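Local structure of peroxinectin A (Dictyostelium discoideum, 6ERC) at residues Asp70-Trp75 and Asp268-Thr273; Gly76-His81 and Ser222-Leu227; Gly347-Glu352 and Tyr503-Val508. The protein uses hydrogen peroxide to oxidise phenolic donors and small anions such as iodide and thiocyanate at its heme. All blocks are in the same frame, centred on the assembly; numbering follows the deposited sequence.

Interaction 1: residues Asp70-Trp75 and Asp268-Thr273; sequences DMFNMW and DEYLPT. With HEM (protoporphyrin IX containing Fe), chain F.
The ring of Tyr270 slides under one face of the Phe72 ring so that the two barely overlap: their planes lie within 18° of parallel, but the centroids are 4.7 Å apart. The closest atoms are at the rims, Phe72 CE1 and Tyr270 CE1, at 3.4 Å. Both residues have CG anti to the backbone N (chi1 171° for Phe72), which carries each ring across the gap between the helices. Trp75, one turn after Phe72, brings CD1 of its indole to within 3.6 Å of Tyr270 CD1; Tyr270 meets the indole at its edge, the planes inclined obliquely. Phe72, Trp75 and Tyr270 thus form an aromatic cluster where helix 70-80 crosses helix 247-275, the short axes at -105° and 10.9 Å apart, in the helical core of an animal heme peroxidase. Thr273 CG2 adds a methyl 3.6 Å from Phe72 CE1, while Thr273 OG1 turns back to Glu269 O. That carbonyl also takes Thr273 N, the two donors arriving from opposite faces of its plane. The phenol end of Tyr270 reaches the heme pocket: OH donates to a water 2.6 Å away, which in turn donates to Phe72 O. Tyr270 OH also lies 3.7 Å from the heme vinyl carbon CBC. Asn73, also in that pocket, touches the heme methyl CMC with its backbone O and its CB, and its ND2 is hydrogen-bonded to Glu353.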
# COMPACT_ATOMS: atom_id res chain seq x y z
N ASP A 70 -6.23 -13.58 -2.36
CA ASP A 70 -5.32 -12.93 -1.43
C ASP A 70 -4.14 -12.31 -2.17
O ASP A 70 -3.63 -11.26 -1.76
CB ASP A 70 -4.83 -13.93 -0.38
CG ASP A 70 -5.94 -14.41 0.54
OD1 ASP A 70 -6.85 -13.62 0.85
OD2 ASP A 70 -5.89 -15.59 0.95
N MET A 71 -3.68 -12.95 -3.25
CA MET A 71 -2.58 -12.41 -4.03
C MET A 71 -2.91 -11.03 -4.59
O MET A 71 -2.01 -10.21 -4.78
CB MET A 71 -2.21 -13.37 -5.16
CG MET A 71 -1.07 -12.90 -6.05
SD MET A 71 0.48 -12.64 -5.16
CE MET A 71 1.07 -14.32 -5.03
N PHE A 72 -4.19 -10.77 -4.86
CA PHE A 72 -4.59 -9.48 -5.41
C PHE A 72 -4.29 -8.35 -4.43
O PHE A 72 -3.77 -7.30 -4.82
CB PHE A 72 -6.07 -9.49 -5.78
CG PHE A 72 -6.62 -8.14 -6.14
CD1 PHE A 72 -6.36 -7.58 -7.38
CD2 PHE A 72 -7.40 -7.43 -5.25
CE1 PHE A 72 -6.86 -6.33 -7.72
CE2 PHE A 72 -7.91 -6.19 -5.58
CZ PHE A 72 -7.64 -5.64 -6.81
N ASN A 73 -4.63 -8.53 -3.16
CA ASN A 73 -4.36 -7.48 -2.18
C ASN A 73 -2.91 -7.49 -1.72
O ASN A 73 -2.42 -6.46 -1.25
CB ASN A 73 -5.32 -7.59 -0.98
CG ASN A 73 -4.91 -8.65 0.02
OD1 ASN A 73 -3.89 -8.53 0.70
ND2 ASN A 73 -5.74 -9.68 0.15
N MET A 74 -2.21 -8.61 -1.88
CA MET A 74 -0.77 -8.61 -1.64
C MET A 74 -0.05 -7.72 -2.65
O MET A 74 0.91 -7.03 -2.31
CB MET A 74 -0.22 -10.04 -1.70
CG MET A 74 -0.60 -10.88 -0.49
SD MET A 74 0.08 -10.24 1.05
CE MET A 74 -0.56 -11.44 2.22
N TRP A 75 -0.52 -7.71 -3.90
CA TRP A 75 0.06 -6.80 -4.88
C TRP A 75 -0.35 -5.36 -4.59
O TRP A 75 0.46 -4.44 -4.74
CB TRP A 75 -0.35 -7.18 -6.30
CG TRP A 75 0.39 -6.37 -7.31
CD1 TRP A 75 -0.06 -5.28 -7.99
CD2 TRP A 75 1.73 -6.59 -7.75
NE1 TRP A 75 0.92 -4.80 -8.82
CE2 TRP A 75 2.03 -5.59 -8.70
CE3 TRP A 75 2.71 -7.53 -7.44
CZ2 TRP A 75 3.27 -5.51 -9.33
CZ3 TRP A 75 3.94 -7.45 -8.07
CH2 TRP A 75 4.21 -6.44 -9.01
N ASP A 268 -1.70 -3.59 -16.56
CA ASP A 268 -2.30 -4.59 -17.43
C ASP A 268 -3.12 -5.62 -16.68
O ASP A 268 -4.06 -6.19 -17.25
CB ASP A 268 -1.23 -5.32 -18.25
CG ASP A 268 -0.69 -4.48 -19.40
OD1 ASP A 268 -1.14 -3.32 -19.56
OD2 ASP A 268 0.16 -4.99 -20.16
N GLU A 269 -2.80 -5.86 -15.40
CA GLU A 269 -3.50 -6.86 -14.61
C GLU A 269 -4.22 -6.26 -13.40
O GLU A 269 -5.42 -6.46 -13.24
CB GLU A 269 -2.52 -7.94 -14.14
CG GLU A 269 -2.01 -8.83 -15.26
CD GLU A 269 -1.06 -9.90 -14.76
OE1 GLU A 269 0.13 -9.59 -14.53
OE2 GLU A 269 -1.50 -11.06 -14.60
N TYR A 270 -3.51 -5.51 -12.55
CA TYR A 270 -4.08 -5.07 -11.29
C TYR A 270 -5.22 -4.08 -11.51
O TYR A 270 -6.34 -4.28 -11.04
CB TYR A 270 -3.00 -4.46 -10.40
CG TYR A 270 -3.51 -4.03 -9.04
CD1 TYR A 270 -3.68 -4.96 -8.02
CD2 TYR A 270 -3.82 -2.71 -8.78
CE1 TYR A 270 -4.15 -4.58 -6.78
CE2 TYR A 270 -4.29 -2.31 -7.54
CZ TYR A 270 -4.45 -3.25 -6.55
OH TYR A 270 -4.92 -2.88 -5.32
N LEU A 271 -4.94 -2.99 -12.22
CA LEU A 271 -5.92 -1.92 -12.36
C LEU A 271 -7.13 -2.38 -13.17
O LEU A 271 -8.27 -2.08 -12.79
CB LEU A 271 -5.28 -0.69 -12.99
CG LEU A 271 -4.20 -0.02 -12.14
CD1 LEU A 271 -3.56 1.14 -12.90
CD2 LEU A 271 -4.76 0.47 -10.81
N PRO A 272 -6.95 -3.10 -14.28
CA PRO A 272 -8.13 -3.66 -14.96
C PRO A 272 -8.99 -4.52 -14.06
O PRO A 272 -10.21 -4.59 -14.26
CB PRO A 272 -7.51 -4.47 -16.11
CG PRO A 272 -6.24 -3.77 -16.39
CD PRO A 272 -5.72 -3.31 -15.06
N THR A 273 -8.40 -5.18 -13.06
CA THR A 273 -9.20 -5.93 -12.09
C THR A 273 -9.90 -4.99 -11.12
O THR A 273 -11.08 -5.19 -10.79
CB THR A 273 -8.31 -6.92 -11.33
OG1 THR A 273 -7.76 -7.87 -12.25
CG2 THR A 273 -9.10 -7.66 -10.26
CHA HEM F . -1.19 2.04 5.47
CHB HEM F . -1.02 -2.31 7.56
CHC HEM F . -2.84 -4.31 3.52
CHD HEM F . -3.24 0.09 1.53
C1A HEM F . -1.05 1.04 6.40
C2A HEM F . -0.69 1.23 7.79
C3A HEM F . -0.64 0.03 8.37
C4A HEM F . -0.96 -0.96 7.37
CMA HEM F . -0.30 -0.27 9.85
CAA HEM F . -0.43 2.60 8.44
CBA HEM F . -1.57 2.84 9.42
CGA HEM F . -1.73 4.31 9.68
O1A HEM F . -2.06 5.06 8.72
O2A HEM F . -1.53 4.74 10.84
C1B HEM F . -1.47 -3.22 6.64
C2B HEM F . -1.53 -4.65 6.85
C3B HEM F . -2.02 -5.21 5.73
C4B HEM F . -2.31 -4.15 4.79
CMB HEM F . -1.06 -5.32 8.15
CAB HEM F . -2.30 -6.70 5.41
CBB HEM F . -2.13 -7.68 6.30
C1C HEM F . -3.12 -3.30 2.63
C2C HEM F . -3.69 -3.46 1.30
C3C HEM F . -3.80 -2.23 0.75
C4C HEM F . -3.29 -1.28 1.71
CMC HEM F . -4.08 -4.84 0.74
CAC HEM F . -4.33 -1.74 -0.62
CBC HEM F . -4.81 -2.51 -1.60
C1D HEM F . -2.68 0.99 2.40
C2D HEM F . -2.47 2.40 2.15
C3D HEM F . -1.92 2.93 3.24
C4D HEM F . -1.74 1.88 4.22
CMD HEM F . -2.86 3.12 0.85
CAD HEM F . -1.48 4.39 3.47
CBD HEM F . -0.14 4.52 2.76
CGD HEM F . 0.77 5.48 3.49
O1D HEM F . 1.45 5.04 4.45
O2D HEM F . 0.82 6.69 3.12
NA HEM F . -1.21 -0.31 6.18
NB HEM F . -1.95 -2.95 5.38
NC HEM F . -2.89 -1.96 2.84
ND HEM F . -2.22 0.71 3.67
FE HEM F . -2.04 -1.10 4.49
O HOH W 1 -5.71 -4.88 -3.93

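Interaction 2: residues Gly76-His81 and Ser222-Leu227. With HEM (protoporphyrin IX containing Fe), chain F.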
# COMPACT_ATOMS: atom_id res chain seq x y z
N GLY A 76 -1.60 -5.15 -4.18
CA GLY A 76 -2.03 -3.82 -3.80
C GLY A 76 -1.17 -3.23 -2.70
O GLY A 76 -0.72 -2.09 -2.79
N GLN A 77 -0.93 -4.01 -1.65
CA GLN A 77 -0.06 -3.55 -0.58
C GLN A 77 1.37 -3.37 -1.08
O GLN A 77 2.06 -2.42 -0.68
CB GLN A 77 -0.10 -4.55 0.59
CG GLN A 77 0.63 -4.07 1.83
CD GLN A 77 0.59 -5.09 2.95
OE1 GLN A 77 0.03 -6.18 2.79
NE2 GLN A 77 1.18 -4.75 4.09
N PHE A 78 1.82 -4.26 -1.96
CA PHE A 78 3.13 -4.09 -2.58
C PHE A 78 3.17 -2.86 -3.47
O PHE A 78 4.21 -2.19 -3.55
CB PHE A 78 3.48 -5.34 -3.39
CG PHE A 78 4.84 -5.31 -4.00
CD1 PHE A 78 5.95 -5.72 -3.28
CD2 PHE A 78 5.02 -4.87 -5.30
CE1 PHE A 78 7.21 -5.69 -3.84
CE2 PHE A 78 6.28 -4.84 -5.86
CZ PHE A 78 7.37 -5.25 -5.13
N LEU A 79 2.06 -2.53 -4.13
CA LEU A 79 2.02 -1.39 -5.02
C LEU A 79 2.12 -0.07 -4.26
O LEU A 79 2.86 0.83 -4.65
CB LEU A 79 0.75 -1.43 -5.87
CG LEU A 79 0.50 -0.25 -6.81
CD1 LEU A 79 1.69 0.03 -7.70
CD2 LEU A 79 -0.74 -0.53 -7.65
N ILE A 80 1.36 0.06 -3.16
CA ILE A 80 1.37 1.32 -2.42
C ILE A 80 2.74 1.57 -1.82
O ILE A 80 3.18 2.73 -1.71
CB ILE A 80 0.27 1.35 -1.35
CG1 ILE A 80 0.21 2.73 -0.69
CG2 ILE A 80 0.50 0.28 -0.29
CD1 ILE A 80 -0.34 3.81 -1.60
N HIS A 81 3.44 0.52 -1.40
CA HIS A 81 4.79 0.69 -0.88
C HIS A 81 5.77 1.18 -1.95
O HIS A 81 6.91 1.51 -1.61
CB HIS A 81 5.29 -0.62 -0.27
CG HIS A 81 4.54 -1.02 0.97
ND1 HIS A 81 4.70 -2.25 1.57
CD2 HIS A 81 3.63 -0.35 1.72
CE1 HIS A 81 3.92 -2.32 2.63
NE2 HIS A 81 3.26 -1.18 2.74
N SER A 222 7.13 -12.45 0.21
CA SER A 222 7.21 -13.39 -0.90
C SER A 222 7.30 -12.65 -2.23
O SER A 222 8.10 -13.02 -3.10
CB SER A 222 6.02 -14.33 -0.89
OG SER A 222 6.11 -15.24 0.18
N ILE A 223 6.50 -11.60 -2.40
CA ILE A 223 6.60 -10.81 -3.63
C ILE A 223 7.97 -10.17 -3.74
O ILE A 223 8.58 -10.16 -4.82
CB ILE A 223 5.48 -9.75 -3.68
CG1 ILE A 223 4.11 -10.44 -3.76
CG2 ILE A 223 5.68 -8.82 -4.88
CD1 ILE A 223 2.91 -9.50 -3.73
N HIS A 224 8.49 -9.64 -2.63
CA HIS A 224 9.86 -9.13 -2.64
C HIS A 224 10.83 -10.19 -3.13
O HIS A 224 11.69 -9.93 -3.98
CB HIS A 224 10.26 -8.66 -1.24
CG HIS A 224 9.63 -7.37 -0.82
ND1 HIS A 224 8.28 -7.24 -0.58
CD2 HIS A 224 10.18 -6.15 -0.59
CE1 HIS A 224 8.02 -6.00 -0.23
NE2 HIS A 224 9.15 -5.32 -0.22
N THR A 225 10.69 -11.42 -2.62
CA THR A 225 11.63 -12.48 -2.95
C THR A 225 11.62 -12.79 -4.44
O THR A 225 12.68 -12.86 -5.08
CB THR A 225 11.30 -13.73 -2.13
OG1 THR A 225 11.33 -13.41 -0.74
CG2 THR A 225 12.30 -14.85 -2.41
N LEU A 226 10.44 -12.98 -5.02
CA LEU A 226 10.36 -13.42 -6.40
C LEU A 226 10.94 -12.38 -7.35
O LEU A 226 11.63 -12.73 -8.32
CB LEU A 226 8.92 -13.75 -6.78
CG LEU A 226 8.21 -14.84 -5.97
CD1 LEU A 226 6.89 -15.22 -6.64
CD2 LEU A 226 9.07 -16.08 -5.79
N LEU A 227 10.68 -11.10 -7.10
CA LEU A 227 11.22 -10.06 -7.97
C LEU A 227 12.73 -9.91 -7.77
O LEU A 227 13.42 -9.46 -8.69
CB LEU A 227 10.52 -8.73 -7.72
CG LEU A 227 9.04 -8.67 -8.13
CD1 LEU A 227 8.49 -7.27 -7.89
CD2 LEU A 227 8.85 -9.08 -9.58
CHA HEM F . -1.19 2.04 5.47
CHB HEM F . -1.02 -2.31 7.56
CHC HEM F . -2.84 -4.31 3.52
CHD HEM F . -3.24 0.09 1.53
C1A HEM F . -1.05 1.04 6.40
C2A HEM F . -0.69 1.23 7.79
C3A HEM F . -0.64 0.03 8.37
C4A HEM F . -0.96 -0.96 7.37
CMA HEM F . -0.30 -0.27 9.85
CAA HEM F . -0.43 2.60 8.44
CBA HEM F . -1.57 2.84 9.42
CGA HEM F . -1.73 4.31 9.68
O1A HEM F . -2.06 5.06 8.72
O2A HEM F . -1.53 4.74 10.84
C1B HEM F . -1.47 -3.22 6.64
C2B HEM F . -1.53 -4.65 6.85
C3B HEM F . -2.02 -5.21 5.73
C4B HEM F . -2.31 -4.15 4.79
CMB HEM F . -1.06 -5.32 8.15
CAB HEM F . -2.30 -6.70 5.41
CBB HEM F . -2.13 -7.68 6.30
C1C HEM F . -3.12 -3.30 2.63
C2C HEM F . -3.69 -3.46 1.30
C3C HEM F . -3.80 -2.23 0.75
C4C HEM F . -3.29 -1.28 1.71
CMC HEM F . -4.08 -4.84 0.74
CAC HEM F . -4.33 -1.74 -0.62
CBC HEM F . -4.81 -2.51 -1.60
C1D HEM F . -2.68 0.99 2.40
C2D HEM F . -2.47 2.40 2.15
C3D HEM F . -1.92 2.93 3.24
C4D HEM F . -1.74 1.88 4.22
CMD HEM F . -2.86 3.12 0.85
CAD HEM F . -1.48 4.39 3.47
CBD HEM F . -0.14 4.52 2.76
CGD HEM F . 0.77 5.48 3.49
O1D HEM F . 1.45 5.04 4.45
O2D HEM F . 0.82 6.69 3.12
NA HEM F . -1.21 -0.31 6.18
NB HEM F . -1.95 -2.95 5.38
NC HEM F . -2.89 -1.96 2.84
ND HEM F . -2.22 0.71 3.67
FE HEM F . -2.04 -1.10 4.49
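Phe78 leaves helix 70-80 with CB directed at helix 218-241 and CG anti to its backbone N (chi1 -177°), which extends the ring between Ile223, His224 and Leu227. CG already lies 3.7 Å from Ile223 CG2, and that methyl sits over one face of the ring, 3.6 Å from the centroid and 15° off the normal, a CH-pi contact. CD1 and CE1 form the edge presented to His224 CE1, each 3.7 Å from it, in a T-shaped pair in which the phenyl edge points at the imidazole face. His224 is kept in this pose by ND1, hydrogen-bonded to Leu220 O. CD2 stays under Ile223 CG2, while CE2 and the tip atom CZ meet Leu227 CD1, CZ at 3.6 Å. An alanine in place of Phe78 is likely to leave Ile223 CG2 without its aromatic face and the imidazole of His224 without its edge partner, opening a gap between the helices. On another side of helix 70-80, the extended Gln77 lies along the porphyrin and Ile80 CG1 meets the heme methyl CMD. The helix leads into His81, the predicted proton acceptor, an arrangement characteristic of the distal heme pocket of animal heme peroxidases.

Interaction 3: residues Gly347-Glu352 and Tyr503-Val508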
# COMPACT_ATOMS: atom_id res chain seq x y z
N GLY A 347 -1.02 -20.69 -1.63
CA GLY A 347 -2.20 -20.25 -0.90
C GLY A 347 -2.72 -18.91 -1.39
O GLY A 347 -3.94 -18.72 -1.50
N LEU A 348 -1.82 -17.98 -1.70
CA LEU A 348 -2.24 -16.63 -2.07
C LEU A 348 -3.07 -16.64 -3.36
O LEU A 348 -4.01 -15.86 -3.50
CB LEU A 348 -1.02 -15.73 -2.23
CG LEU A 348 -0.21 -15.42 -0.97
CD1 LEU A 348 1.02 -14.61 -1.35
CD2 LEU A 348 -1.05 -14.67 0.06
N ILE A 349 -2.71 -17.50 -4.31
CA ILE A 349 -3.37 -17.49 -5.61
C ILE A 349 -4.65 -18.33 -5.64
O ILE A 349 -5.46 -18.16 -6.57
CB ILE A 349 -2.43 -17.96 -6.73
CG1 ILE A 349 -2.05 -19.44 -6.56
CG2 ILE A 349 -1.18 -17.09 -6.77
CD1 ILE A 349 -1.29 -20.03 -7.73
N ILE A 350 -4.84 -19.22 -4.67
CA ILE A 350 -6.00 -20.10 -4.67
C ILE A 350 -7.06 -19.58 -3.71
O ILE A 350 -8.27 -19.76 -3.94
CB ILE A 350 -5.60 -21.55 -4.32
CG1 ILE A 350 -6.70 -22.53 -4.71
CG2 ILE A 350 -5.28 -21.69 -2.83
CD1 ILE A 350 -6.79 -22.79 -6.20
N ASN A 351 -6.63 -18.93 -2.63
CA ASN A 351 -7.54 -18.55 -1.55
C ASN A 351 -8.24 -17.24 -1.87
O ASN A 351 -7.60 -16.25 -2.24
CB ASN A 351 -6.77 -18.44 -0.24
CG ASN A 351 -7.68 -18.24 0.96
OD1 ASN A 351 -8.83 -18.66 0.95
ND2 ASN A 351 -7.15 -17.60 1.99
N GLU A 352 -9.57 -17.23 -1.71
CA GLU A 352 -10.36 -16.04 -1.99
C GLU A 352 -10.25 -15.05 -0.83
O GLU A 352 -10.26 -15.44 0.34
CB GLU A 352 -11.83 -16.41 -2.22
CG GLU A 352 -12.66 -15.30 -2.84
CD GLU A 352 -14.14 -15.63 -2.89
OE1 GLU A 352 -14.79 -15.60 -1.82
OE2 GLU A 352 -14.64 -15.93 -3.99
N TYR A 503 0.22 -25.94 -10.36
CA TYR A 503 -0.65 -25.22 -11.28
C TYR A 503 -0.82 -23.77 -10.85
O TYR A 503 -1.02 -23.47 -9.67
CB TYR A 503 -2.03 -25.88 -11.38
CG TYR A 503 -2.97 -25.05 -12.22
CD1 TYR A 503 -2.86 -25.02 -13.60
CD2 TYR A 503 -3.95 -24.27 -11.62
CE1 TYR A 503 -3.71 -24.25 -14.37
CE2 TYR A 503 -4.81 -23.50 -12.38
CZ TYR A 503 -4.68 -23.49 -13.75
OH TYR A 503 -5.53 -22.72 -14.52
N VAL A 504 -0.76 -22.87 -11.83
CA VAL A 504 -0.90 -21.44 -11.61
C VAL A 504 -1.80 -20.88 -12.70
O VAL A 504 -1.47 -20.99 -13.89
CB VAL A 504 0.46 -20.72 -11.61
CG1 VAL A 504 0.28 -19.22 -11.43
CG2 VAL A 504 1.36 -21.28 -10.53
N GLN A 505 -2.92 -20.29 -12.31
CA GLN A 505 -3.84 -19.71 -13.27
C GLN A 505 -3.19 -18.51 -13.96
O GLN A 505 -2.28 -17.89 -13.42
CB GLN A 505 -5.15 -19.30 -12.60
CG GLN A 505 -5.04 -18.13 -11.62
CD GLN A 505 -4.89 -18.58 -10.18
OE1 GLN A 505 -4.33 -19.64 -9.89
NE2 GLN A 505 -5.40 -17.77 -9.26
N PRO A 506 -3.65 -18.17 -15.17
CA PRO A 506 -3.05 -17.02 -15.87
C PRO A 506 -3.22 -15.70 -15.13
O PRO A 506 -2.28 -14.90 -15.08
CB PRO A 506 -3.77 -17.02 -17.23
CG PRO A 506 -5.01 -17.82 -17.02
CD PRO A 506 -4.67 -18.84 -15.99
N ASN A 507 -4.40 -15.45 -14.57
CA ASN A 507 -4.66 -14.24 -13.79
C ASN A 507 -4.74 -14.63 -12.32
O ASN A 507 -5.79 -15.07 -11.84
CB ASN A 507 -5.95 -13.56 -14.25
CG ASN A 507 -6.20 -12.25 -13.53
OD1 ASN A 507 -5.30 -11.70 -12.89
ND2 ASN A 507 -7.42 -11.74 -13.63
N VAL A 508 -3.62 -14.47 -11.61
CA VAL A 508 -3.56 -14.87 -10.20
C VAL A 508 -4.30 -13.91 -9.29
O VAL A 508 -4.26 -14.08 -8.06
CB VAL A 508 -2.10 -15.00 -9.73
CG1 VAL A 508 -1.39 -16.09 -10.51
CG2 VAL A 508 -1.36 -13.68 -9.86
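Tyr503 meets helix 342-350 through its backbone, its O lying 4.0 Å from Ile349 CD1. Val504 follows with both methyls near the same atom: CG2 is 4.1 Å from Ile349 CD1, and CG1 is equally far, a loose apolar contact. Beyond it, Val504 packs on Ala491 and Lys495 of helix 490-497. Gln505 supplies the polar grip. Its chain bends at chi2 (-96°) and slides past Ile349 in the opposite direction, and its NE2 donates a hydrogen bond of 2.7 Å to Ile349 O. The N-H points nearly straight at the oxygen (168°), and the acceptor lies in the amide plane of the glutamine, although the donor stands tilted from the plane of the backbone carbonyl. NE2 has a second, weak partner in Arg510 O, so the amide links the backbone at Ile349 to the chain's C-terminal end. OE1 of the same amide rests 3.7 Å from Ile349 CD1. Val508 completes the contact, its CB lying 3.7 Å from Ile349 CG2. Ile349 is therefore approached at both branches: with CG1 between the backbone N and the carbonyl carbon (chi1 66°), CD1 is sent to Val504 and the Gln505 amide while CG2 turns to Val508. Val508 also touches Met71, Phe490 and Ala491, and its O is hydrogen-bonded to Thr69. This is packing away from the heme and the metal sites: an irregular C-terminal segment laid against helix 342-350, joining it to helices 70-80 and 490-497 within the mainly helical animal heme peroxidase fold.

How the interactions relate
Helix 70-80 ties the set together. Interaction 1 uses its first half and interaction 2 its second, with centres about 11 Å apart, and both touch the heme. Interaction 2 is nested within the loop closed by interaction 1, because 76-81 and 222-227 both lie between 70-75 and 268-273. Interaction 3 comes later in the chain, its centre about 11 Å from interaction 1 and about 16 Å from interaction 2, which it does not touch. Probable backbone hydrogen bonds, Met71 N to Leu348 O and Asp70 N to Asn351 O, join it to interaction 1. Helix 70-80, which leads into the predicted proton acceptor His81, is thus packed by helices 218-241, 247-275 and 342-350 and the C-terminal segment.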